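Local coordinates for protein propionate kinase (Francisella tularensis subsp. tularensis, PDB 3KHY) that probably transfers phosphate reversibly between ATP and short-chain carboxylates such as acetate, forming acetyl phosphate with the help of magnesium, at residues Ser12-Ala17 / Asp61-Leu66; Asn39-Phe44 / Lys49-Leu54; Ile295-Val300 / Ala328-Asn333; Ser306-Phe311 / Ala339-Met344. All blocks are in the same frame, centred on the assembly; numbering follows the deposited sequence. Where two conformers were deposited one is given.

Contact 1 (Ser12-Ala17 / Asp61-Leu66)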
loop_
_atom_site.group_PDB
_atom_site.type_symbol
_atom_site.label_atom_id
_atom_site.label_comp_id
_atom_site.label_asym_id
_atom_site.label_seq_id
_atom_site.Cartn_x
_atom_site.Cartn_y
_atom_site.Cartn_z
ATOM N N SER A 12 13.893 -5.803 27.367
ATOM C CA SER A 12 13.570 -5.907 28.789
ATOM C C SER A 12 12.806 -7.189 29.139
ATOM O O SER A 12 12.196 -7.278 30.200
ATOM C CB SER A 12 12.780 -4.677 29.254
ATOM O OG SER A 12 11.544 -4.574 28.566
ATOM N N SER A 13 12.863 -8.182 28.254
ATOM C CA SER A 13 12.076 -9.397 28.426
ATOM C C SER A 13 12.697 -10.605 27.738
ATOM O O SER A 13 13.403 -10.471 26.736
ATOM C CB SER A 13 10.668 -9.180 27.873
ATOM O OG SER A 13 10.701 -9.166 26.463
ATOM N N VAL A 14 12.419 -11.786 28.282
ATOM C CA VAL A 14 12.796 -13.040 27.646
ATOM C C VAL A 14 11.596 -13.968 27.621
ATOM O O VAL A 14 11.092 -14.380 28.661
ATOM C CB VAL A 14 13.953 -13.753 28.381
ATOM C CG1 VAL A 14 14.278 -15.081 27.691
ATOM C CG2 VAL A 14 15.193 -12.861 28.439
ATOM N N LYS A 15 11.125 -14.289 26.426
ATOM C CA LYS A 15 10.064 -15.266 26.288
ATOM C C LYS A 15 10.723 -16.612 26.036
ATOM O O LYS A 15 11.640 -16.701 25.225
ATOM C CB LYS A 15 9.171 -14.887 25.117
ATOM C CG LYS A 15 8.117 -15.916 24.804
ATOM C CD LYS A 15 7.422 -15.588 23.504
ATOM C CE LYS A 15 6.460 -16.691 23.114
ATOM N NZ LYS A 15 5.687 -16.302 21.906
ATOM N N PHE A 16 10.289 -17.656 26.735
ATOM C CA PHE A 16 10.938 -18.955 26.564
ATOM C C PHE A 16 9.984 -20.142 26.515
ATOM O O PHE A 16 8.865 -20.081 27.021
ATOM C CB PHE A 16 12.016 -19.180 27.639
ATOM C CG PHE A 16 11.492 -19.145 29.048
ATOM C CD1 PHE A 16 10.989 -20.289 29.641
ATOM C CD2 PHE A 16 11.517 -17.974 29.782
ATOM C CE1 PHE A 16 10.517 -20.265 30.937
ATOM C CE2 PHE A 16 11.044 -17.943 31.074
ATOM C CZ PHE A 16 10.545 -19.091 31.652
ATOM N N ALA A 17 10.442 -21.224 25.896
ATOM C CA ALA A 17 9.683 -22.463 25.861
ATOM C C ALA A 17 10.623 -23.647 25.748
ATOM O O ALA A 17 11.669 -23.569 25.101
ATOM C CB ALA A 17 8.705 -22.456 24.691
ATOM N N ASP A 61 20.698 -12.217 35.854
ATOM C CA ASP A 61 19.942 -12.852 36.937
ATOM C C ASP A 61 18.767 -13.659 36.382
ATOM O O ASP A 61 18.471 -14.758 36.849
ATOM C CB ASP A 61 19.425 -11.803 37.922
ATOM C CG ASP A 61 20.541 -11.107 38.677
ATOM O OD1 ASP A 61 21.644 -11.686 38.778
ATOM O OD2 ASP A 61 20.314 -9.981 39.171
ATOM N N VAL A 62 18.093 -13.096 35.388
ATOM C CA VAL A 62 16.996 -13.796 34.735
ATOM C C VAL A 62 17.477 -15.128 34.170
ATOM O O VAL A 62 16.867 -16.167 34.402
ATOM C CB VAL A 62 16.387 -12.951 33.615
ATOM C CG1 VAL A 62 15.427 -13.787 32.782
ATOM C CG2 VAL A 62 15.681 -11.745 34.204
ATOM N N PHE A 63 18.587 -15.095 33.441
ATOM C CA PHE A 63 19.116 -16.311 32.841
ATOM C C PHE A 63 19.539 -17.364 33.856
ATOM O O PHE A 63 19.348 -18.558 33.629
ATOM C CB PHE A 63 20.260 -15.998 31.876
ATOM C CG PHE A 63 19.799 -15.749 30.467
ATOM C CD1 PHE A 63 19.378 -16.800 29.672
ATOM C CD2 PHE A 63 19.766 -14.467 29.948
ATOM C CE1 PHE A 63 18.936 -16.581 28.377
ATOM C CE2 PHE A 63 19.327 -14.238 28.657
ATOM C CZ PHE A 63 18.914 -15.299 27.869
ATOM N N GLU A 64 20.124 -16.927 34.965
ATOM C CA GLU A 64 20.530 -17.861 36.006
ATOM C C GLU A 64 19.303 -18.474 36.657
ATOM O O GLU A 64 19.309 -19.641 37.033
ATOM C CB GLU A 64 21.399 -17.176 37.061
ATOM C CG GLU A 64 22.803 -16.833 36.592
ATOM C CD GLU A 64 23.708 -16.427 37.741
ATOM O OE1 GLU A 64 23.351 -16.708 38.908
ATOM O OE2 GLU A 64 24.776 -15.830 37.480
HETATM N N MSE A 65 18.248 -17.680 36.788
HETATM C CA MSE A 65 17.003 -18.194 37.337
HETATM C C MSE A 65 16.388 -19.208 36.378
HETATM O O MSE A 65 15.864 -20.242 36.798
HETATM C CB MSE A 65 16.021 -17.060 37.620
HETATM C CG MSE A 65 14.636 -17.545 38.023
HETATM SE SE MSE A 65 13.483 -16.106 38.660
HETATM C CE MSE A 65 14.100 -15.986 40.529
ATOM N N LEU A 66 16.473 -18.916 35.083
ATOM C CA LEU A 66 15.973 -19.838 34.080
ATOM C C LEU A 66 16.781 -21.123 34.152
ATOM O O LEU A 66 16.223 -22.218 34.160
ATOM C CB LEU A 66 16.064 -19.225 32.679
ATOM C CG LEU A 66 15.671 -20.169 31.547
ATOM C CD1 LEU A 66 14.316 -20.796 31.825
ATOM C CD2 LEU A 66 15.671 -19.447 30.205
#
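Strand 14-17 and helix 61-66 run nearly parallel, 15° between their directions and 11.0 Å between their axes, with Val-14 and Phe-16 turned toward Val-62 and Leu-66. This is a helix lying on one face of the N-terminal mixed sheet of an acetokinase, a member of the actin-like ATPase clan. No hydrogen bond crosses; the join is apolar and buried. The CG2 branch of Val-14 looks across at both CG1 of Val-62 and CE2 of Phe-63, each 4.4 Å away. Leu-7 of strand 3-9 touches both Phe-16 and Phe-63, so the helix also lies over that strand, and Val-62 reaches Ala-32 of strand 25-33. Lys-15, between the two inward residues, belongs to the predicted ATP site and forms a salt bridge with Glu-373. With chi1 at 60°, CG of Phe-16 lies between its backbone N and carbonyl carbon, and the ring turns a face to the helix. Leu-66 CD1 sits over the centre of that face, 4.0 Å from the Phe-16 ring centroid, in a CH-pi contact.

Contact 2 (Asn39-Phe44 / Lys49-Leu54); sequences NCKVVF and KIVKYL
Lys-41 and Tyr-53 stand side by side across a beta hairpin, their side chains pointing the same way from a non-hydrogen-bonded pair. The two strands, 41-45 and 49-53, run antiparallel, and the second is the outermost on this side of the N-terminal sheet. Lys-41 CB lies 3.8 Å from Tyr-53 CD1, and farther out its CD comes 3.9 Å from CE1 of the same ring. The chi1 of 62° starts the lysine chain between its backbone N and carbonyl carbon; extended beyond CG, it runs along the ring and passes Val-51 CG1 at a slant. On this same face Val-43 CG1 packs on the aliphatic part of Lys-49, 3.7 Å from its CE.

The other face carries Val-42, Phe-44, Ile-50 and Lys-52. Here the extended Lys-52 chain crosses Phe-44 and brings CD to 3.8 Å from CE2. Phe-69 stacks on the Phe-44 ring, and Met-65 touches Val-42 and Lys-52, so helix 59-72 covers this side.

Two reciprocal pairs of backbone bonds, Val-42 with Lys-52 and Phe-44 with Ile-50, tie the strands together. Beyond them, past the last paired residues of the ladder, Leu-54 N bonds to Cys-40 O at 3.0 Å.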
loop_
_atom_site.group_PDB
_atom_site.type_symbol
_atom_site.label_atom_id
_atom_site.label_comp_id
_atom_site.label_asym_id
_atom_site.label_seq_id
_atom_site.Cartn_x
_atom_site.Cartn_y
_atom_site.Cartn_z
ATOM N N ASN A 39 10.080 -4.110 39.115
ATOM C CA ASN A 39 8.987 -5.034 38.848
ATOM C C ASN A 39 9.404 -6.247 38.026
ATOM O O ASN A 39 8.567 -6.927 37.430
ATOM C CB ASN A 39 7.846 -4.296 38.156
ATOM C CG ASN A 39 7.289 -3.185 39.007
ATOM O OD1 ASN A 39 6.938 -3.398 40.166
ATOM N ND2 ASN A 39 7.210 -1.988 38.444
ATOM N N CYS A 40 10.704 -6.510 37.998
ATOM C CA CYS A 40 11.217 -7.676 37.306
ATOM C C CYS A 40 10.560 -8.940 37.858
ATOM O O CYS A 40 10.478 -9.126 39.076
ATOM C CB CYS A 40 12.732 -7.757 37.467
ATOM S SG CYS A 40 13.478 -9.175 36.651
ATOM N N LYS A 41 10.089 -9.802 36.963
ATOM C CA LYS A 41 9.489 -11.074 37.358
ATOM C C LYS A 41 9.585 -12.113 36.246
ATOM O O LYS A 41 9.629 -11.776 35.067
ATOM C CB LYS A 41 8.022 -10.886 37.744
ATOM C CG LYS A 41 7.172 -10.385 36.599
ATOM C CD LYS A 41 5.693 -10.493 36.907
ATOM C CE LYS A 41 4.876 -9.979 35.734
ATOM N NZ LYS A 41 3.415 -10.102 35.978
ATOM N N VAL A 42 9.613 -13.383 36.629
ATOM C CA VAL A 42 9.611 -14.456 35.652
ATOM C C VAL A 42 8.405 -15.354 35.892
ATOM O O VAL A 42 8.197 -15.850 37.005
ATOM C CB VAL A 42 10.895 -15.290 35.738
ATOM C CG1 VAL A 42 10.979 -16.253 34.558
ATOM C CG2 VAL A 42 12.110 -14.370 35.786
ATOM N N VAL A 43 7.594 -15.536 34.856
ATOM C CA VAL A 43 6.481 -16.478 34.922
ATOM C C VAL A 43 6.899 -17.815 34.324
ATOM O O VAL A 43 7.518 -17.864 33.266
ATOM C CB VAL A 43 5.249 -15.971 34.162
ATOM C CG1 VAL A 43 4.078 -16.923 34.382
ATOM C CG2 VAL A 43 4.888 -14.559 34.609
ATOM N N PHE A 44 6.588 -18.895 35.027
ATOM C CA PHE A 44 6.843 -20.235 34.535
ATOM C C PHE A 44 5.513 -20.960 34.468
ATOM O O PHE A 44 4.769 -21.004 35.457
ATOM C CB PHE A 44 7.737 -21.006 35.505
ATOM C CG PHE A 44 9.137 -20.468 35.626
ATOM C CD1 PHE A 44 10.145 -20.931 34.801
ATOM C CD2 PHE A 44 9.456 -19.544 36.610
ATOM C CE1 PHE A 44 11.435 -20.456 34.932
ATOM C CE2 PHE A 44 10.746 -19.072 36.748
ATOM C CZ PHE A 44 11.732 -19.524 35.913
ATOM N N LYS A 49 0.934 -22.561 36.905
ATOM C CA LYS A 49 1.617 -21.283 36.756
ATOM C C LYS A 49 2.342 -20.914 38.049
ATOM O O LYS A 49 1.785 -21.016 39.133
ATOM C CB LYS A 49 0.616 -20.192 36.377
ATOM C CG LYS A 49 1.209 -18.787 36.288
ATOM C CD LYS A 49 0.153 -17.764 35.868
ATOM C CE LYS A 49 0.757 -16.357 35.788
ATOM N NZ LYS A 49 -0.236 -15.292 35.441
ATOM N N ILE A 50 3.599 -20.504 37.924
ATOM C CA ILE A 50 4.380 -20.018 39.048
ATOM C C ILE A 50 4.977 -18.666 38.672
ATOM O O ILE A 50 5.559 -18.514 37.596
ATOM C CB ILE A 50 5.505 -20.995 39.410
ATOM C CG1 ILE A 50 4.921 -22.304 39.930
ATOM C CG2 ILE A 50 6.413 -20.391 40.475
ATOM C CD1 ILE A 50 5.971 -23.321 40.331
ATOM N N VAL A 51 4.816 -17.673 39.541
ATOM C CA VAL A 51 5.374 -16.348 39.272
ATOM C C VAL A 51 6.465 -16.022 40.275
ATOM O O VAL A 51 6.222 -16.008 41.475
ATOM C CB VAL A 51 4.304 -15.243 39.334
ATOM C CG1 VAL A 51 4.928 -13.885 39.010
ATOM C CG2 VAL A 51 3.163 -15.551 38.377
ATOM N N LYS A 52 7.674 -15.771 39.783
ATOM C CA LYS A 52 8.793 -15.504 40.672
ATOM C C LYS A 52 9.231 -14.071 40.496
ATOM O O LYS A 52 9.660 -13.676 39.412
ATOM C CB LYS A 52 9.959 -16.447 40.385
ATOM C CG LYS A 52 9.638 -17.916 40.591
ATOM C CD LYS A 52 10.902 -18.763 40.535
ATOM C CE LYS A 52 10.603 -20.234 40.791
ATOM N NZ LYS A 52 11.789 -21.096 40.524
ATOM N N TYR A 53 9.109 -13.286 41.561
ATOM C CA TYR A 53 9.527 -11.896 41.510
ATOM C C TYR A 53 11.001 -11.780 41.845
ATOM O O TYR A 53 11.524 -12.549 42.648
ATOM C CB TYR A 53 8.678 -11.047 42.453
ATOM C CG TYR A 53 7.244 -10.950 41.995
ATOM C CD1 TYR A 53 6.820 -9.895 41.199
ATOM C CD2 TYR A 53 6.320 -11.932 42.329
ATOM C CE1 TYR A 53 5.507 -9.809 40.764
ATOM C CE2 TYR A 53 5.008 -11.855 41.898
ATOM C CZ TYR A 53 4.608 -10.790 41.120
ATOM O OH TYR A 53 3.306 -10.708 40.692
ATOM N N LEU A 54 11.667 -10.823 41.210
ATOM C CA LEU A 54 13.092 -10.618 41.411
ATOM C C LEU A 54 13.401 -9.138 41.253
ATOM O O LEU A 54 13.933 -8.723 40.220
ATOM C CB LEU A 54 13.890 -11.423 40.381
ATOM C CG LEU A 54 15.322 -11.781 40.769
ATOM C CD1 LEU A 54 15.302 -12.800 41.896
ATOM C CD2 LEU A 54 16.089 -12.323 39.577
#

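Contact 3 (Ile295-Val300 / Ala328-Asn333); sequences IFSHRV and ANIRKN
Ser-297 and Asn-333 meet where helices 287-307 and 328-337 come closest within this contact, their segments crossing at -53° with axes 9.7 Å apart. Followed outward, the asparagine begins with CB, 3.7 Å from Ser-297 OG. A chi1 of -172° sets CG opposite the backbone N and carries the amide to the serine, where CG is 3.4 Å from the same OG. At the tip, OD1 comes 3.1 Å from Ser-297 CB, a close carbon-oxygen approach. It also lies 3.4 Å from OG, but the angle is too poor for a hydrogen bond. ND2 lies 4.0 Å from Ser-297 OG. OG bonds to Ile-293 O and OD1 accepts from Lys-337 NZ, each within its own helix, while ND2 reaches across to Glu-294 OE2 on helix 287-307, a hydrogen bond linking the two helices.

One turn back along the second helix, Ile-330 CG2 touches Phe-296 CE1 at 3.8 Å, the two side chains crossing at about a right angle. Met-275, a predicted ATP-binding residue, touches both, placing this apolar end beside the predicted nucleotide site. The whole is a buried helix-helix crossing of the acetokinase fold, joining the helix after the short, predicted ATP-binding helix 321-326 to the long helix that reaches the second subunit.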
loop_
_atom_site.group_PDB
_atom_site.type_symbol
_atom_site.label_atom_id
_atom_site.label_comp_id
_atom_site.label_asym_id
_atom_site.label_seq_id
_atom_site.Cartn_x
_atom_site.Cartn_y
_atom_site.Cartn_z
ATOM N N ILE A 295 -13.138 -1.302 8.786
ATOM C CA ILE A 295 -11.855 -0.922 8.167
ATOM C C ILE A 295 -10.881 -2.109 8.195
ATOM O O ILE A 295 -10.265 -2.447 7.191
ATOM C CB ILE A 295 -11.255 0.317 8.849
ATOM C CG1 ILE A 295 -12.183 1.519 8.650
ATOM C CG2 ILE A 295 -9.880 0.638 8.274
ATOM C CD1 ILE A 295 -11.757 2.753 9.435
ATOM N N PHE A 296 -10.750 -2.742 9.350
ATOM C CA PHE A 296 -9.863 -3.900 9.510
ATOM C C PHE A 296 -10.240 -5.020 8.538
ATOM O O PHE A 296 -9.398 -5.522 7.789
ATOM C CB PHE A 296 -9.969 -4.358 10.967
ATOM C CG PHE A 296 -9.182 -5.598 11.323
ATOM C CD1 PHE A 296 -9.676 -6.861 11.033
ATOM C CD2 PHE A 296 -8.008 -5.495 12.066
ATOM C CE1 PHE A 296 -8.985 -8.000 11.401
ATOM C CE2 PHE A 296 -7.310 -6.634 12.447
ATOM C CZ PHE A 296 -7.799 -7.890 12.118
ATOM N N SER A 297 -11.511 -5.410 8.539
ATOM C CA SER A 297 -11.938 -6.560 7.744
ATOM C C SER A 297 -11.821 -6.299 6.251
ATOM O O SER A 297 -11.435 -7.179 5.496
ATOM C CB SER A 297 -13.381 -6.948 8.082
ATOM O OG SER A 297 -13.518 -7.269 9.461
ATOM N N HIS A 298 -12.191 -5.094 5.828
ATOM C CA HIS A 298 -12.129 -4.744 4.405
ATOM C C HIS A 298 -10.700 -4.762 3.888
ATOM O O HIS A 298 -10.429 -5.200 2.765
ATOM C CB HIS A 298 -12.734 -3.373 4.171
ATOM C CG HIS A 298 -12.765 -2.979 2.731
ATOM N ND1 HIS A 298 -13.629 -3.556 1.824
ATOM C CD2 HIS A 298 -12.033 -2.079 2.037
ATOM C CE1 HIS A 298 -13.427 -3.025 0.631
ATOM N NE2 HIS A 298 -12.468 -2.122 0.735
ATOM N N ARG A 299 -9.762 -4.296 4.706
ATOM C CA ARG A 299 -8.375 -4.312 4.261
ATOM C C ARG A 299 -7.877 -5.751 4.081
ATOM O O ARG A 299 -7.217 -6.061 3.079
ATOM C CB ARG A 299 -7.446 -3.526 5.190
ATOM C CG ARG A 299 -6.039 -3.445 4.582
ATOM C CD ARG A 299 -5.119 -2.471 5.270
ATOM N NE ARG A 299 -5.680 -1.124 5.435
ATOM C CZ ARG A 299 -5.112 -0.217 6.218
ATOM N NH1 ARG A 299 -3.987 -0.537 6.859
ATOM N NH2 ARG A 299 -5.654 0.988 6.372
ATOM N N VAL A 300 -8.225 -6.643 5.010
ATOM C CA VAL A 300 -7.842 -8.053 4.826
ATOM C C VAL A 300 -8.456 -8.593 3.531
ATOM O O VAL A 300 -7.782 -9.266 2.744
ATOM C CB VAL A 300 -8.304 -8.961 5.998
ATOM C CG1 VAL A 300 -7.989 -10.451 5.686
ATOM C CG2 VAL A 300 -7.663 -8.521 7.318
ATOM N N ALA A 328 -14.624 -15.727 15.598
ATOM C CA ALA A 328 -15.556 -16.159 14.553
ATOM C C ALA A 328 -16.232 -14.981 13.869
ATOM O O ALA A 328 -16.470 -15.014 12.670
ATOM C CB ALA A 328 -16.621 -17.128 15.123
ATOM N N ASN A 329 -16.569 -13.947 14.634
ATOM C CA ASN A 329 -17.259 -12.787 14.076
ATOM C C ASN A 329 -16.398 -12.048 13.043
ATOM O O ASN A 329 -16.897 -11.533 12.038
ATOM C CB ASN A 329 -17.663 -11.821 15.204
ATOM C CG ASN A 329 -16.447 -11.255 15.963
ATOM O OD1 ASN A 329 -15.588 -12.004 16.445
ATOM N ND2 ASN A 329 -16.374 -9.927 16.059
ATOM N N ILE A 330 -15.100 -11.983 13.308
ATOM C CA ILE A 330 -14.182 -11.304 12.408
ATOM C C ILE A 330 -13.966 -12.087 11.108
ATOM O O ILE A 330 -13.945 -11.516 10.025
ATOM C CB ILE A 330 -12.811 -11.058 13.071
ATOM C CG1 ILE A 330 -12.966 -10.154 14.288
ATOM C CG2 ILE A 330 -11.848 -10.459 12.062
ATOM C CD1 ILE A 330 -13.594 -8.818 13.999
ATOM N N ARG A 331 -13.800 -13.395 11.221
ATOM C CA ARG A 331 -13.703 -14.229 10.032
ATOM C C ARG A 331 -14.986 -14.112 9.196
ATOM O O ARG A 331 -14.929 -14.003 7.979
ATOM C CB ARG A 331 -13.464 -15.692 10.441
ATOM C CG ARG A 331 -12.110 -15.953 11.136
ATOM C CD ARG A 331 -11.836 -17.473 11.226
ATOM N NE ARG A 331 -12.895 -18.157 11.987
ATOM C CZ ARG A 331 -12.767 -18.671 13.208
ATOM N NH1 ARG A 331 -11.611 -18.618 13.869
ATOM N NH2 ARG A 331 -13.814 -19.263 13.776
ATOM N N LYS A 332 -16.142 -14.137 9.860
ATOM C CA LYS A 332 -17.420 -14.001 9.160
ATOM C C LYS A 332 -17.478 -12.670 8.394
ATOM O O LYS A 332 -17.946 -12.602 7.262
ATOM C CB LYS A 332 -18.575 -14.088 10.154
ATOM C CG LYS A 332 -19.933 -13.668 9.588
ATOM C CD LYS A 332 -21.011 -13.720 10.670
ATOM C CE LYS A 332 -22.386 -13.396 10.105
ATOM N NZ LYS A 332 -23.428 -13.296 11.177
ATOM N N ASN A 333 -16.993 -11.614 9.026
ATOM C CA ASN A 333 -17.048 -10.299 8.426
ATOM C C ASN A 333 -16.133 -10.265 7.202
ATOM O O ASN A 333 -16.528 -9.817 6.128
ATOM C CB ASN A 333 -16.645 -9.233 9.446
ATOM C CG ASN A 333 -16.863 -7.822 8.932
ATOM O OD1 ASN A 333 -16.438 -7.473 7.826
ATOM N ND2 ASN A 333 -17.525 -6.999 9.734
#

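Contact 4 (Ser306-Phe311 / Ala339-Met344)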
loop_
_atom_site.group_PDB
_atom_site.type_symbol
_atom_site.label_atom_id
_atom_site.label_comp_id
_atom_site.label_asym_id
_atom_site.label_seq_id
_atom_site.Cartn_x
_atom_site.Cartn_y
_atom_site.Cartn_z
ATOM N N SER A 306 -6.364 -9.264 -3.890
ATOM C CA SER A 306 -5.196 -8.892 -4.690
ATOM C C SER A 306 -4.281 -10.087 -4.907
ATOM O O SER A 306 -3.624 -10.192 -5.942
ATOM C CB SER A 306 -4.408 -7.739 -4.048
ATOM O OG SER A 306 -3.435 -8.213 -3.135
ATOM N N TYR A 307 -4.234 -10.982 -3.930
ATOM C CA TYR A 307 -3.398 -12.186 -4.041
ATOM C C TYR A 307 -3.982 -13.293 -4.924
ATOM O O TYR A 307 -3.286 -14.257 -5.265
ATOM C CB TYR A 307 -3.072 -12.746 -2.650
ATOM C CG TYR A 307 -2.113 -11.877 -1.845
ATOM C CD1 TYR A 307 -1.590 -10.694 -2.369
ATOM C CD2 TYR A 307 -1.751 -12.235 -0.551
ATOM C CE1 TYR A 307 -0.706 -9.891 -1.609
ATOM C CE2 TYR A 307 -0.889 -11.455 0.206
ATOM C CZ TYR A 307 -0.372 -10.290 -0.321
ATOM O OH TYR A 307 0.487 -9.538 0.462
HETATM N N MSE A 308 -5.253 -13.175 -5.288
HETATM C CA MSE A 308 -5.844 -14.158 -6.193
HETATM C C MSE A 308 -5.075 -14.246 -7.525
HETATM O O MSE A 308 -5.097 -15.284 -8.182
HETATM C CB MSE A 308 -7.322 -13.845 -6.453
HETATM C CG MSE A 308 -8.187 -13.888 -5.201
HETATM SE SE MSE A 308 -8.139 -15.666 -4.336
HETATM C CE MSE A 308 -9.368 -16.595 -5.556
ATOM N N ILE A 309 -4.378 -13.179 -7.915
ATOM C CA ILE A 309 -3.609 -13.219 -9.169
ATOM C C ILE A 309 -2.586 -14.345 -9.232
ATOM O O ILE A 309 -2.231 -14.789 -10.329
ATOM C CB ILE A 309 -2.830 -11.918 -9.461
ATOM C CG1 ILE A 309 -1.796 -11.654 -8.360
ATOM C CG2 ILE A 309 -3.761 -10.746 -9.658
ATOM C CD1 ILE A 309 -0.789 -10.566 -8.741
ATOM N N TYR A 310 -2.095 -14.794 -8.077
ATOM C CA TYR A 310 -1.010 -15.790 -8.063
ATOM C C TYR A 310 -1.455 -17.236 -8.252
ATOM O O TYR A 310 -0.615 -18.139 -8.314
ATOM C CB TYR A 310 -0.194 -15.711 -6.772
ATOM C CG TYR A 310 0.419 -14.353 -6.535
ATOM C CD1 TYR A 310 1.406 -13.855 -7.388
ATOM C CD2 TYR A 310 0.008 -13.561 -5.457
ATOM C CE1 TYR A 310 1.964 -12.603 -7.181
ATOM C CE2 TYR A 310 0.559 -12.306 -5.245
ATOM C CZ TYR A 310 1.539 -11.833 -6.113
ATOM O OH TYR A 310 2.101 -10.589 -5.910
ATOM N N PHE A 311 -2.759 -17.472 -8.347
ATOM C CA PHE A 311 -3.246 -18.843 -8.267
ATOM C C PHE A 311 -4.082 -19.280 -9.455
ATOM O O PHE A 311 -5.126 -18.695 -9.735
ATOM C CB PHE A 311 -4.060 -19.037 -6.975
ATOM C CG PHE A 311 -3.281 -18.745 -5.723
ATOM C CD1 PHE A 311 -2.471 -19.722 -5.151
ATOM C CD2 PHE A 311 -3.355 -17.501 -5.118
ATOM C CE1 PHE A 311 -1.736 -19.466 -4.001
ATOM C CE2 PHE A 311 -2.628 -17.237 -3.952
ATOM C CZ PHE A 311 -1.821 -18.226 -3.397
ATOM N N ALA A 339 -17.575 -12.076 -0.811
ATOM C CA ALA A 339 -18.678 -12.765 -1.479
ATOM C C ALA A 339 -18.530 -12.792 -3.008
ATOM O O ALA A 339 -18.777 -13.816 -3.635
ATOM C CB ALA A 339 -20.019 -12.146 -1.077
ATOM N N ASN A 340 -18.120 -11.678 -3.610
ATOM C CA ASN A 340 -18.048 -11.620 -5.073
ATOM C C ASN A 340 -16.911 -12.451 -5.656
ATOM O O ASN A 340 -16.822 -12.630 -6.877
ATOM C CB ASN A 340 -17.957 -10.174 -5.574
ATOM C CG ASN A 340 -19.206 -9.374 -5.263
ATOM O OD1 ASN A 340 -20.323 -9.886 -5.366
ATOM N ND2 ASN A 340 -19.024 -8.105 -4.896
ATOM N N LEU A 341 -16.042 -12.962 -4.787
ATOM C CA LEU A 341 -14.921 -13.778 -5.235
ATOM C C LEU A 341 -15.118 -15.272 -4.967
ATOM O O LEU A 341 -14.160 -16.041 -5.032
ATOM C CB LEU A 341 -13.622 -13.324 -4.565
ATOM C CG LEU A 341 -12.842 -12.164 -5.187
ATOM C CD1 LEU A 341 -13.694 -10.925 -5.258
ATOM C CD2 LEU A 341 -11.574 -11.895 -4.388
ATOM N N GLY A 342 -16.339 -15.683 -4.655
ATOM C CA GLY A 342 -16.613 -17.100 -4.478
ATOM C C GLY A 342 -16.201 -17.679 -3.130
ATOM O O GLY A 342 -15.861 -18.858 -3.049
ATOM N N PHE A 343 -16.221 -16.853 -2.080
ATOM C CA PHE A 343 -16.024 -17.315 -0.705
ATOM C C PHE A 343 -17.345 -17.251 0.045
ATOM O O PHE A 343 -18.063 -16.250 -0.026
ATOM C CB PHE A 343 -14.999 -16.437 0.045
ATOM C CG PHE A 343 -13.595 -16.519 -0.507
ATOM C CD1 PHE A 343 -13.188 -15.680 -1.531
ATOM C CD2 PHE A 343 -12.685 -17.430 0.011
ATOM C CE1 PHE A 343 -11.892 -15.746 -2.045
ATOM C CE2 PHE A 343 -11.393 -17.514 -0.502
ATOM C CZ PHE A 343 -10.995 -16.666 -1.525
HETATM N N MSE A 344 -17.658 -18.311 0.785
HETATM C CA MSE A 344 -18.886 -18.357 1.582
HETATM C C MSE A 344 -18.623 -19.160 2.828
HETATM O O MSE A 344 -18.083 -20.266 2.750
HETATM C CB MSE A 344 -20.017 -19.038 0.811
HETATM C CG MSE A 344 -20.354 -18.362 -0.511
HETATM SE SE MSE A 344 -21.329 -16.695 -0.209
HETATM C CE MSE A 344 -22.624 -17.343 1.109
#
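Met-308, a selenomethionine in this model, reaches across to both Leu-341 and Phe-343. Its CG lies 4.0 Å from Leu-341 CD2, the two side chains sliding past each other in opposite directions. Farther along, SE approaches the edge of the Phe-343 ring and comes 4.1 Å from CZ. With SE 5.4 Å from the ring centroid and 86° off the normal, this is a Met-aromatic contact made near the ring plane. Bends at chi2 (-60°) and chi3 (-78°) fold the Met-308 chain and bring SE to the ring edge. Within one chain no hydrogen bond joins the two segments.

Around this trio, Leu-314 touches both Met-308 and Phe-343, and His-363 packs on Met-308 while its ring also meets that of Phe-343. Gly-342, with positive phi, carries the chain between the two inward residues of the loop and pairs through its backbone with His-363. Asn-340 ND2 bonds to Ile-309 O of the second subunit, and the same bond forms in reverse. The contact joins the chain around the end of helix 287-307 to the loop between helices 328-337 and 347-351, while Met-308 also packs on Ile-197 of strand 196-201 in the five-stranded sheet.

How the contacts relate
Contacts 1 and 2 share the N-terminal sheet, and contact 2 is nested within the loop that contact 1 closes. They touch directly: Met-65 SE lies 3.6 Å from Val-42 CG2, so helix 59-72 serves both. Contact 1 is buried and purely apolar, whereas contact 2, at the sheet edge, relies on backbone hydrogen bonds and the aliphatic parts of partly or fully exposed lysines. Contacts 3 and 4 both draw on helix 287-307 and reach the second subunit; their centres are about 15 Å apart and they do not touch. Contact 3 is buried, mixing polar and apolar groups near the predicted nucleotide site; contact 4 is only partly buried, apolar, and away from the annotated sites.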